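Local coordinates for DUF6844 domain-containing protein (PDB 4QVR) that is of unknown function but contains a DUF6844 domain and probably carries a signal sequence for export from the Francisella tularensis cytoplasm, at residues S132-S137 / T256-K261; T366-Q371 / L419-L424. All coordinates share one frame; numbering follows the deposited sequence.

Contact 1: S132-S137 / T256-K261; sequences SNYVDS and TFVVEK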
# COMPACT_ATOMS: atom_id res chain seq x y z
N SER A 132 19.70 15.63 4.09
CA SER A 132 18.93 16.51 3.22
C SER A 132 18.00 15.75 2.26
O SER A 132 17.10 16.35 1.70
CB SER A 132 19.84 17.46 2.42
OG SER A 132 20.67 16.77 1.50
N ASN A 133 18.21 14.45 2.08
CA ASN A 133 17.33 13.68 1.19
C ASN A 133 16.35 12.82 2.00
O ASN A 133 15.82 11.84 1.49
CB ASN A 133 18.14 12.81 0.22
CG ASN A 133 18.93 11.74 0.91
OD1 ASN A 133 19.07 11.76 2.13
ND2 ASN A 133 19.47 10.82 0.15
N TYR A 134 16.12 13.20 3.25
CA TYR A 134 15.23 12.50 4.13
C TYR A 134 13.84 12.28 3.52
O TYR A 134 13.32 11.18 3.56
CB TYR A 134 15.06 13.27 5.47
CG TYR A 134 13.86 12.78 6.27
CD1 TYR A 134 13.90 11.58 6.97
CD2 TYR A 134 12.67 13.50 6.29
CE1 TYR A 134 12.80 11.12 7.69
CE2 TYR A 134 11.55 13.04 7.00
CZ TYR A 134 11.62 11.85 7.70
OH TYR A 134 10.52 11.38 8.43
N VAL A 135 13.23 13.33 2.98
CA VAL A 135 11.89 13.18 2.41
C VAL A 135 11.81 12.17 1.28
O VAL A 135 10.91 11.33 1.26
CB VAL A 135 11.27 14.49 1.96
CG1 VAL A 135 11.09 15.43 3.15
CG2 VAL A 135 12.14 15.16 0.89
N ASP A 136 12.78 12.21 0.38
CA ASP A 136 12.83 11.30 -0.75
C ASP A 136 13.08 9.89 -0.30
O ASP A 136 12.50 8.94 -0.83
CB ASP A 136 13.94 11.72 -1.74
CG ASP A 136 13.60 12.98 -2.52
OD1 ASP A 136 12.40 13.26 -2.72
OD2 ASP A 136 14.54 13.68 -2.96
N SER A 137 13.96 9.75 0.69
CA SER A 137 14.31 8.46 1.21
C SER A 137 13.14 7.86 1.98
O SER A 137 12.86 6.66 1.86
CB SER A 137 15.56 8.56 2.10
OG SER A 137 16.67 8.93 1.33
N THR A 256 0.52 4.57 9.28
CA THR A 256 1.92 4.45 8.93
C THR A 256 2.71 5.03 10.07
O THR A 256 2.16 5.82 10.83
CB THR A 256 2.29 5.20 7.66
OG1 THR A 256 1.74 6.53 7.71
CG2 THR A 256 1.72 4.49 6.46
N PHE A 257 3.98 4.64 10.17
CA PHE A 257 4.90 5.08 11.21
C PHE A 257 6.30 5.29 10.63
O PHE A 257 6.70 4.57 9.71
CB PHE A 257 5.08 4.00 12.29
CG PHE A 257 3.82 3.65 13.02
CD1 PHE A 257 3.45 4.35 14.16
CD2 PHE A 257 3.04 2.59 12.61
CE1 PHE A 257 2.30 4.03 14.85
CE2 PHE A 257 1.90 2.27 13.30
CZ PHE A 257 1.52 2.99 14.41
N VAL A 258 7.04 6.25 11.16
CA VAL A 258 8.39 6.52 10.66
C VAL A 258 9.40 6.49 11.78
O VAL A 258 9.13 6.94 12.88
CB VAL A 258 8.49 7.87 9.92
CG1 VAL A 258 8.15 9.04 10.83
CG2 VAL A 258 9.88 8.06 9.35
N VAL A 259 10.57 5.92 11.49
CA VAL A 259 11.66 5.88 12.44
C VAL A 259 12.99 6.19 11.71
O VAL A 259 13.22 5.71 10.61
CB VAL A 259 11.81 4.50 13.11
CG1 VAL A 259 12.97 4.51 14.11
CG2 VAL A 259 10.57 4.10 13.84
N GLU A 260 13.83 6.99 12.34
CA GLU A 260 15.17 7.24 11.82
C GLU A 260 16.20 6.60 12.74
O GLU A 260 16.22 6.87 13.96
CB GLU A 260 15.47 8.73 11.70
CG GLU A 260 14.56 9.49 10.76
CD GLU A 260 15.00 10.93 10.62
OE1 GLU A 260 16.11 11.19 10.10
OE2 GLU A 260 14.22 11.81 11.04
N LYS A 261 16.99 5.70 12.18
CA LYS A 261 18.08 5.06 12.90
C LYS A 261 19.19 4.60 12.00
O LYS A 261 18.95 4.19 10.88
CB LYS A 261 17.62 3.90 13.79
CG LYS A 261 17.40 4.34 15.24
CD LYS A 261 17.52 3.20 16.24
CE LYS A 261 17.47 3.77 17.65
NZ LYS A 261 17.59 2.74 18.74
O HOH W 1 11.16 11.50 11.29

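Contact 2: T366-Q371 / L419-L424; sequences TLIAGQ and LDIVGL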
# COMPACT_ATOMS: atom_id res chain seq x y z
N THR A 366 -0.34 5.32 -7.85
CA THR A 366 -0.10 3.96 -7.42
C THR A 366 -1.40 3.24 -6.95
O THR A 366 -1.60 2.03 -7.16
CB THR A 366 0.91 4.01 -6.26
OG1 THR A 366 2.10 4.64 -6.74
CG2 THR A 366 1.22 2.64 -5.77
N LEU A 367 -2.26 3.99 -6.29
CA LEU A 367 -3.53 3.47 -5.81
C LEU A 367 -4.39 3.02 -6.98
O LEU A 367 -4.94 1.94 -7.02
CB LEU A 367 -4.29 4.57 -5.07
CG LEU A 367 -5.71 4.23 -4.64
CD1 LEU A 367 -5.66 3.05 -3.68
CD2 LEU A 367 -6.37 5.46 -4.02
N ILE A 368 -4.51 3.90 -7.95
CA ILE A 368 -5.33 3.65 -9.12
C ILE A 368 -4.79 2.48 -9.94
O ILE A 368 -5.56 1.63 -10.37
CB ILE A 368 -5.47 4.95 -9.91
CG1 ILE A 368 -6.27 5.94 -9.05
CG2 ILE A 368 -6.19 4.71 -11.24
CD1 ILE A 368 -6.24 7.36 -9.56
N ALA A 369 -3.47 2.41 -10.09
CA ALA A 369 -2.84 1.31 -10.81
C ALA A 369 -3.16 -0.01 -10.14
O ALA A 369 -3.35 -1.03 -10.81
CB ALA A 369 -1.34 1.50 -10.87
N GLY A 370 -3.21 -0.00 -8.80
CA GLY A 370 -3.48 -1.23 -8.03
C GLY A 370 -4.87 -1.81 -8.21
O GLY A 370 -5.12 -2.96 -7.88
N GLN A 371 -5.78 -0.99 -8.72
CA GLN A 371 -7.16 -1.38 -8.96
C GLN A 371 -7.23 -1.78 -10.41
O GLN A 371 -7.90 -1.14 -11.21
CB GLN A 371 -8.06 -0.18 -8.66
CG GLN A 371 -7.84 0.33 -7.24
CD GLN A 371 -8.71 1.52 -6.87
OE1 GLN A 371 -9.38 2.10 -7.72
NE2 GLN A 371 -8.71 1.88 -5.60
N LEU A 419 -2.34 8.79 -16.10
CA LEU A 419 -3.74 9.15 -16.33
C LEU A 419 -4.06 10.39 -15.50
O LEU A 419 -4.60 10.28 -14.40
CB LEU A 419 -4.67 7.97 -15.98
CG LEU A 419 -4.66 7.34 -14.56
CD1 LEU A 419 -5.68 6.21 -14.54
CD2 LEU A 419 -3.30 6.82 -14.12
N ASP A 420 -3.70 11.56 -16.02
CA ASP A 420 -3.89 12.82 -15.27
C ASP A 420 -5.08 12.76 -14.31
O ASP A 420 -6.22 12.55 -14.72
CB ASP A 420 -3.90 14.08 -16.19
CG ASP A 420 -4.79 13.93 -17.42
OD1 ASP A 420 -5.52 12.93 -17.53
OD2 ASP A 420 -4.73 14.83 -18.28
N ILE A 421 -4.78 12.93 -13.02
CA ILE A 421 -5.78 12.89 -11.96
C ILE A 421 -6.49 14.23 -11.95
O ILE A 421 -5.84 15.27 -11.89
CB ILE A 421 -5.15 12.69 -10.55
CG1 ILE A 421 -4.10 11.56 -10.50
CG2 ILE A 421 -6.25 12.44 -9.52
CD1 ILE A 421 -4.63 10.17 -10.80
N VAL A 422 -7.82 14.21 -11.99
CA VAL A 422 -8.60 15.44 -12.01
C VAL A 422 -9.21 15.75 -10.65
O VAL A 422 -9.52 14.85 -9.87
CB VAL A 422 -9.76 15.37 -13.05
CG1 VAL A 422 -10.61 16.63 -13.02
CG2 VAL A 422 -9.20 15.13 -14.44
N GLY A 423 -9.35 17.04 -10.36
CA GLY A 423 -9.98 17.48 -9.14
C GLY A 423 -9.23 17.08 -7.90
O GLY A 423 -9.66 16.19 -7.17
N LEU A 424 -8.11 17.73 -7.67
CA LEU A 424 -7.32 17.47 -6.49
C LEU A 424 -7.30 18.72 -5.66
O LEU A 424 -6.70 19.71 -6.07
CB LEU A 424 -5.89 17.12 -6.86
CG LEU A 424 -5.68 15.78 -7.53
CD1 LEU A 424 -4.19 15.62 -7.81
CD2 LEU A 424 -6.19 14.66 -6.63

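Contact 1: S132-S137 / T256-K261
Tyr134 holds its ring carbon CG anti to the backbone N (chi1 165°), which sends the ring out from the first turn of its helix toward the strand of Val258 and Glu260. Glu260 answers with CG anti to its carbonyl carbon (chi1 -61°) and an extended chain beyond, so its carboxylate lies beside the phenol ring. The two side chains cross at about a right angle. The carboxylate carbon CD of Glu260 comes to 3.7 Å from CE1 of Tyr134. The ring and carboxylate planes are 32° apart, and the approach is oblique to the ring.

Val258 meets the hydroxyl end of the phenol. Its CG2 methyl sits at the ring edge, near the ring plane, 3.5 Å from Tyr134 OH. The two side chains come from opposite directions. This contact packs the N-terminal turn of helix 134-159 against strand 251-261, an outermost strand of a three-stranded antiparallel sheet. Asn133 sits at the N-cap, its OD1 taken up by the backbone N of Asn128. The helix start is marked by a backbone bond of 2.9 Å from Ser137 N to Asn133 O.

One water ties the polar ends together. It donates to Tyr134 OH at 2.9 Å and to Glu260 OE2 at 3.1 Å. The other carboxylate oxygen, OE1, accepts from the side-chain amide of Asn131, just before the helix. Glu260 is therefore held at both oxygens, which probably limits rotation of the carboxylate. Met313 of a loop also touches the Tyr134 side chain.

Contact 2: T366-Q371 / L419-L424
Ile368 and Ile421 reach toward each other tip to tip, each offering its CD1 methyl. The two methyl carbons, Ile368 CD1 and Ile421 CD1, are 3.5 Å apart, a little closer than two methyls normally pack. Leu419 meets a different branch of the same isoleucine, and its side chain runs obliquely to that of Ile368. Leu419 CD1 lies 3.7 Å from Ile368 CG2. Ile368 thus uses both arms, the long one for Ile421 and the short one for Leu419. With chi1 at -66°, its CG1 is anti to the carbonyl carbon and its CG2 anti to the backbone N. This turns the long arm to Ile421 and the CG2 methyl to Leu419.

The contact joins the C-terminal turn of helix 349-370 to the connection that leads from helix 402-415 to strand 424-433, an outer strand of the four-stranded antiparallel sheet. It is wholly apolar and lies at the surface. The helix turn itself is held by a backbone bond of 3.1 Å from Gly370 N to Thr366 O. Next to it, Gln371 N bonds to Ile368 O at 3.1 Å.

Leu419 is exposed and poorly ordered, so the details of its packing are less certain than those of the isoleucine pair. Trp448 of strand 440-448 touches both Ile368 and Ile421, which places the paired methyls in a small apolar cluster beside the sheet. Ile421 also packs on Arg361, an earlier residue of helix 349-370. Tyr412 OH hydrogen-bonds to Ala369 O and so links helix 402-415 to this same helix end.

How the contacts relate
Contact 1 comes first along the chain. It closes a loop of 118 residues, of which 56 are helical and 161-200 are not modelled. The chain then turns back through strand 264-273, runs through short helices, and enters the four-stranded sheet at 318-322 and 328-337 before helix 349-370. Contact 2 closes a shorter loop of 47 residues, in which 387-398 is not modelled. The two loops follow in series and neither nest nor cross. The centres of contacts 1 and 2 are 24 Å apart; their nearest atoms are about 12 Å apart. Contact 1 ties a helix start to an edge strand of the three-stranded sheet; contact 2 ties a helix end to the connection leading into the four-stranded sheet.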